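Long-range contacts in glucosamine-6-phosphate deaminase (Bacillus subtilis, PDB 2BKV), which belongs to the glucosamine-6-phosphate isomerase/6-phosphogluconolactonase family of Rossmann-like alpha/beta enzymes and holds 2-phosphoglycolic acid in this model: residues 131-136 / 200-205; 32-37 / 82-87. All coordinates share one frame; numbering follows the deposited sequence. Where two conformers were deposited one is given.

The two contacts lie on different sides of one 2-phosphoglycolic acid molecule. Their centres are 19 Å apart, yet their nearest atoms come within about 4 Å without touching. Both start from parallel neighbours in the central sheet: strand 31-34 runs into the loop of interaction 2, and strand 128-131 into that of interaction 1. Interaction 1 delivers a charged group to the ligand, K202 NZ hydrogen-bonding its phosphate. Interaction 2 brings only backbone close, with G37 CA 3.6 Å from O2P. G38 N, T39 OG1 and H138 NE2 also hydrogen-bond to the ligand, the first two directly following the 32-37 segment and the last just beyond 131-136.

Interaction 1. Residues 131-136 / 200-205; sequences LGIGRN and KSKAEA. With PGA (2-phosphoglycolic acid), chain C.
K202 reaches along the 133-135 backbone and ends between two oxygens, its NZ giving one hydrogen bond to I133 O and another to O3P of 2-phosphoglycolic acid, each 2.8 Å long. The ammonium meets the carbonyl almost head-on, with a C=O...N angle of 175°. Bends at chi2 (-62°) and chi4 (64°) fold the lysine so that CD passes R135 N at 4.1 Å before NZ turns in to the carbonyl. This second-shell grip fixes where the ammonium sits, and its charge would be expected to offset that of the phosphate. The lysine occupies the N-cap position of helix 203-211, which follows strand 193-197 of the Rossmann-like sheet, while 131-136 is the loop leaving the adjacent parallel strand 128-131. Further into the helix, the methyl of A205 faces the loop, CB lying 3.7 Å from G134 O and 4.2 Å from I133 CD1. I133 also packs on I197 and A220. At the exposed side R135, in the conformer given, lays CG alongside S201 O, 3.5 Å away. A water donates to R135 O and S201 O and accepts from A205 N at 2.6 Å, tying the loop to the first turn of the helix.

Interaction 2. Residues 32-37 / 82-87; sequences LGLATG and FYMNDR. With PGA (2-phosphoglycolic acid), chain C.
The Y83 ring is sandwiched between T36 and R87. T36 CB sits over the centre of one face, 3.6 Å from the centroid and 12° off the normal, a CH-pi contact; on the opposite face, in the conformer given, R87 NE is offset from the centre toward the rim. At the ring's edge the hydroxyl donates to G37 O, 2.7 Å away, in the carbonyl plane at a C=O...O angle of 145°. Y83 leaves the helix with chi1 at 177°, CG opposite the backbone N, which sends the ring out past T36 to the next residue. T36 CG2 also touches the ring, 3.5 Å from CD2, and turns to M84 SD at 3.9 Å. M84 is bent at chi2 and chi3, which curls its methyl back so that CE meets L34 CD1 at 3.6 Å. The terminal nitrogens of the R87 guanidinium are each in a salt bridge, NH1 with E41 OE2 and NH2, off-plane, with the anti side of D86 OD2. Helix 80-89 thus packs on the end of parallel strand 31-34 of the Rossmann-like sheet, whose following loop borders the ligand site; Y44 of helix 41-53 and N65 of strand 62-69 also pack against M84.

Interaction 1. Residues 131-136 / 200-205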
loop_
_atom_site.group_PDB
_atom_site.type_symbol
_atom_site.label_atom_id
_atom_site.label_comp_id
_atom_site.label_asym_id
_atom_site.label_seq_id
_atom_site.Cartn_x
_atom_site.Cartn_y
_atom_site.Cartn_z
ATOM N N LEU A 131 -1.711 -1.530 -3.386
ATOM C CA LEU A 131 -1.547 -0.085 -3.373
ATOM C C LEU A 131 -2.888 0.593 -3.216
ATOM O O LEU A 131 -3.903 0.053 -3.613
ATOM C CB LEU A 131 -0.998 0.412 -4.712
ATOM C CG LEU A 131 0.384 0.039 -5.116
ATOM C CD1 LEU A 131 0.635 0.572 -6.541
ATOM C CD2 LEU A 131 1.416 0.600 -4.178
ATOM N N GLY A 132 -2.854 1.820 -2.689
ATOM C CA GLY A 132 -3.934 2.791 -2.795
ATOM C C GLY A 132 -3.471 3.962 -3.648
ATOM O O GLY A 132 -2.339 3.991 -4.127
ATOM N N ILE A 133 -4.351 4.926 -3.858
ATOM C CA ILE A 133 -4.033 6.082 -4.655
ATOM C C ILE A 133 -4.478 7.312 -3.871
ATOM O O ILE A 133 -5.503 7.313 -3.200
ATOM C CB ILE A 133 -4.678 6.017 -6.050
ATOM C CG1 ILE A 133 -4.098 7.040 -7.019
ATOM C CG2 ILE A 133 -6.178 6.170 -5.939
ATOM C CD1 ILE A 133 -4.486 6.801 -8.471
ATOM N N GLY A 134 -3.638 8.315 -3.858
ATOM C CA GLY A 134 -4.041 9.596 -3.295
ATOM C C GLY A 134 -5.006 10.349 -4.178
ATOM O O GLY A 134 -5.116 10.097 -5.386
ATOM N N ARG A 135 -5.686 11.332 -3.585
ATOM C CA ARG A 135 -6.478 12.268 -4.377
ATOM C C ARG A 135 -5.658 12.925 -5.484
ATOM O O ARG A 135 -6.188 13.195 -6.550
ATOM C CB ARG A 135 -7.048 13.371 -3.495
ATOM C CG ARG A 135 -8.293 13.039 -2.713
ATOM C CD ARG A 135 -8.964 14.331 -2.199
ATOM N NE ARG A 135 -8.831 15.455 -3.136
ATOM C CZ ARG A 135 -9.117 16.726 -2.848
ATOM N NH1 ARG A 135 -9.564 17.061 -1.643
ATOM N NH2 ARG A 135 -8.951 17.671 -3.771
ATOM N N ASN A 136 -4.371 13.168 -5.223
ATOM C CA ASN A 136 -3.445 13.779 -6.164
ATOM C C ASN A 136 -2.649 12.776 -7.014
ATOM O O ASN A 136 -1.702 13.153 -7.692
ATOM C CB ASN A 136 -2.469 14.692 -5.398
ATOM C CG ASN A 136 -1.564 13.942 -4.460
ATOM O OD1 ASN A 136 -1.659 12.724 -4.323
ATOM N ND2 ASN A 136 -0.640 14.674 -3.814
ATOM N N LYS A 200 -15.924 8.548 -3.646
ATOM C CA LYS A 200 -16.049 9.656 -4.581
ATOM C C LYS A 200 -14.844 10.593 -4.536
ATOM O O LYS A 200 -14.515 11.207 -5.550
ATOM C CB LYS A 200 -17.400 10.389 -4.389
ATOM C CG LYS A 200 -17.340 11.690 -3.635
ATOM C CD LYS A 200 -18.690 12.474 -3.673
ATOM C CE LYS A 200 -18.449 14.002 -3.654
ATOM N NZ LYS A 200 -19.700 14.827 -3.659
ATOM N N SER A 201 -14.176 10.678 -3.383
ATOM C CA SER A 201 -12.951 11.488 -3.268
ATOM C C SER A 201 -11.865 11.119 -4.288
ATOM O O SER A 201 -11.025 11.927 -4.614
ATOM C CB SER A 201 -12.377 11.429 -1.849
ATOM O OG SER A 201 -11.697 10.205 -1.549
ATOM N N LYS A 202 -11.862 9.880 -4.767
ATOM C CA LYS A 202 -10.840 9.419 -5.700
ATOM C C LYS A 202 -11.321 9.452 -7.148
ATOM O O LYS A 202 -10.629 9.004 -8.055
ATOM C CB LYS A 202 -10.424 7.989 -5.326
ATOM C CG LYS A 202 -9.981 7.819 -3.865
ATOM C CD LYS A 202 -8.757 8.652 -3.532
ATOM C CE LYS A 202 -8.344 8.471 -2.081
ATOM N NZ LYS A 202 -7.915 7.075 -1.754
ATOM N N ALA A 203 -12.513 10.017 -7.380
ATOM C CA ALA A 203 -13.103 9.945 -8.690
ATOM C C ALA A 203 -12.273 10.765 -9.704
ATOM O O ALA A 203 -12.082 10.357 -10.827
ATOM C CB ALA A 203 -14.540 10.437 -8.633
ATOM N N GLU A 204 -11.752 11.899 -9.273
ATOM C CA GLU A 204 -10.870 12.699 -10.144
ATOM C C GLU A 204 -9.560 11.915 -10.492
ATOM O O GLU A 204 -9.107 11.871 -11.640
ATOM C CB GLU A 204 -10.616 14.080 -9.508
ATOM C CG GLU A 204 -11.896 14.881 -9.149
ATOM C CD GLU A 204 -11.650 16.373 -8.862
ATOM O OE1 GLU A 204 -10.492 16.838 -8.970
ATOM O OE2 GLU A 204 -12.631 17.078 -8.530
ATOM N N ALA A 205 -8.981 11.222 -9.520
ATOM C CA ALA A 205 -7.762 10.451 -9.794
ATOM C C ALA A 205 -7.983 9.269 -10.758
ATOM O O ALA A 205 -7.156 8.946 -11.622
ATOM C CB ALA A 205 -7.162 9.986 -8.498
HETATM P P PGA C . -6.652 5.869 1.930
HETATM O O1P PGA C . -5.131 6.317 1.588
HETATM O O2P PGA C . -6.759 6.247 3.442
HETATM O O3P PGA C . -7.525 6.751 1.049
HETATM O O4P PGA C . -6.695 4.385 1.587
HETATM C C2 PGA C . -4.717 6.332 0.227
HETATM C C1 PGA C . -3.236 6.583 0.168
HETATM O O1 PGA C . -2.926 7.791 0.842
HETATM O O HOH W 1 -6.963 4.135 -2.776
HETATM O O HOH W 2 -9.004 11.930 -7.003
#

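Interaction 2. Residues 32-37 / 82-87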
loop_
_atom_site.group_PDB
_atom_site.type_symbol
_atom_site.label_atom_id
_atom_site.label_comp_id
_atom_site.label_asym_id
_atom_site.label_seq_id
_atom_site.Cartn_x
_atom_site.Cartn_y
_atom_site.Cartn_z
ATOM N N LEU A 32 4.540 -10.629 0.153
ATOM C CA LEU A 32 3.428 -9.728 -0.087
ATOM C C LEU A 32 3.831 -8.318 0.270
ATOM O O LEU A 32 4.256 -8.056 1.392
ATOM C CB LEU A 32 2.200 -10.087 0.776
ATOM C CG LEU A 32 1.815 -11.543 0.837
ATOM C CD1 LEU A 32 0.552 -11.642 1.741
ATOM C CD2 LEU A 32 1.538 -12.122 -0.543
ATOM N N GLY A 33 3.588 -7.389 -0.646
ATOM C CA GLY A 33 3.736 -5.972 -0.403
ATOM C C GLY A 33 2.378 -5.435 0.018
ATOM O O GLY A 33 1.375 -5.645 -0.680
ATOM N N LEU A 34 2.327 -4.772 1.172
ATOM C CA LEU A 34 1.086 -4.365 1.767
ATOM C C LEU A 34 1.011 -2.863 1.962
ATOM O O LEU A 34 2.041 -2.145 1.945
ATOM C CB LEU A 34 0.936 -5.054 3.110
ATOM C CG LEU A 34 0.894 -6.591 3.015
ATOM C CD1 LEU A 34 0.784 -7.243 4.373
ATOM C CD2 LEU A 34 -0.209 -7.090 2.085
ATOM N N ALA A 35 -0.202 -2.394 2.236
ATOM C CA ALA A 35 -0.516 -0.951 2.348
ATOM C C ALA A 35 -1.486 -0.700 3.496
ATOM O O ALA A 35 -2.109 -1.638 4.016
ATOM C CB ALA A 35 -1.085 -0.498 1.084
ATOM N N THR A 36 -1.562 0.562 3.911
ATOM C CA THR A 36 -2.450 0.927 5.018
ATOM C C THR A 36 -3.476 1.932 4.521
ATOM O O THR A 36 -3.707 1.988 3.311
ATOM C CB THR A 36 -1.659 1.460 6.231
ATOM O OG1 THR A 36 -1.162 2.737 5.907
ATOM C CG2 THR A 36 -0.501 0.548 6.622
ATOM N N GLY A 37 -4.139 2.609 5.452
ATOM C CA GLY A 37 -5.181 3.554 5.142
ATOM C C GLY A 37 -6.572 2.910 5.161
ATOM O O GLY A 37 -6.729 1.732 5.492
ATOM N N PHE A 82 1.642 -0.228 14.070
ATOM C CA PHE A 82 0.470 -0.466 14.898
ATOM C C PHE A 82 -0.719 -0.872 14.035
ATOM O O PHE A 82 -1.438 -1.815 14.363
ATOM C CB PHE A 82 0.159 0.787 15.709
ATOM C CG PHE A 82 -1.015 0.630 16.666
ATOM C CD1 PHE A 82 -0.822 0.277 17.994
ATOM C CD2 PHE A 82 -2.312 0.807 16.218
ATOM C CE1 PHE A 82 -1.922 0.137 18.868
ATOM C CE2 PHE A 82 -3.401 0.675 17.064
ATOM C CZ PHE A 82 -3.199 0.331 18.389
ATOM N N TYR A 83 -0.945 -0.133 12.956
ATOM C CA TYR A 83 -2.042 -0.469 12.019
ATOM C C TYR A 83 -1.917 -1.917 11.592
ATOM O O TYR A 83 -2.871 -2.650 11.606
ATOM C CB TYR A 83 -2.016 0.453 10.809
ATOM C CG TYR A 83 -3.019 0.208 9.713
ATOM C CD1 TYR A 83 -4.106 1.065 9.493
ATOM C CD2 TYR A 83 -2.831 -0.832 8.826
ATOM C CE1 TYR A 83 -4.945 0.885 8.431
ATOM C CE2 TYR A 83 -3.672 -1.040 7.766
ATOM C CZ TYR A 83 -4.756 -0.217 7.579
ATOM O OH TYR A 83 -5.556 -0.439 6.473
ATOM N N MET A 84 -0.751 -2.313 11.095
ATOM C CA MET A 84 -0.598 -3.643 10.505
ATOM C C MET A 84 -0.802 -4.727 11.525
ATOM O O MET A 84 -1.377 -5.792 11.214
ATOM C CB MET A 84 0.722 -3.786 9.795
ATOM C CG MET A 84 0.809 -2.936 8.528
ATOM S SD MET A 84 -0.455 -3.258 7.282
ATOM C CE MET A 84 -0.174 -4.978 6.940
ATOM N N ASN A 85 -0.288 -4.503 12.733
ATOM C CA ASN A 85 -0.486 -5.473 13.755
ATOM C C ASN A 85 -1.934 -5.609 14.146
ATOM O O ASN A 85 -2.403 -6.699 14.343
ATOM C CB ASN A 85 0.408 -5.230 14.957
ATOM C CG ASN A 85 1.129 -6.482 15.345
ATOM O OD1 ASN A 85 2.266 -6.667 14.986
ATOM N ND2 ASN A 85 0.410 -7.410 15.937
ATOM N N ASP A 86 -2.638 -4.495 14.242
ATOM C CA ASP A 86 -4.013 -4.473 14.717
ATOM C C ASP A 86 -4.938 -5.053 13.696
ATOM O O ASP A 86 -5.807 -5.868 14.014
ATOM C CB ASP A 86 -4.409 -3.025 14.943
ATOM C CG ASP A 86 -5.796 -2.899 15.487
ATOM O OD1 ASP A 86 -6.061 -3.417 16.604
ATOM O OD2 ASP A 86 -6.626 -2.264 14.803
ATOM N N ARG A 87 -4.785 -4.610 12.453
ATOM C CA ARG A 87 -5.705 -5.015 11.391
ATOM C C ARG A 87 -5.414 -6.423 10.843
ATOM O O ARG A 87 -6.275 -7.063 10.246
ATOM C CB ARG A 87 -5.601 -4.060 10.190
ATOM C CG ARG A 87 -6.354 -2.745 10.224
ATOM C CD ARG A 87 -6.126 -1.836 11.385
ATOM N NE ARG A 87 -6.560 -0.481 11.019
ATOM C CZ ARG A 87 -6.599 0.566 11.839
ATOM N NH1 ARG A 87 -6.994 1.748 11.386
ATOM N NH2 ARG A 87 -6.249 0.440 13.106
HETATM P P PGA C . -6.652 5.869 1.930
HETATM O O1P PGA C . -5.131 6.317 1.588
HETATM O O2P PGA C . -6.759 6.247 3.442
HETATM O O3P PGA C . -7.525 6.751 1.049
HETATM O O4P PGA C . -6.695 4.385 1.587
HETATM C C2 PGA C . -4.717 6.332 0.227
HETATM C C1 PGA C . -3.236 6.583 0.168
HETATM O O1 PGA C . -2.926 7.791 0.842
#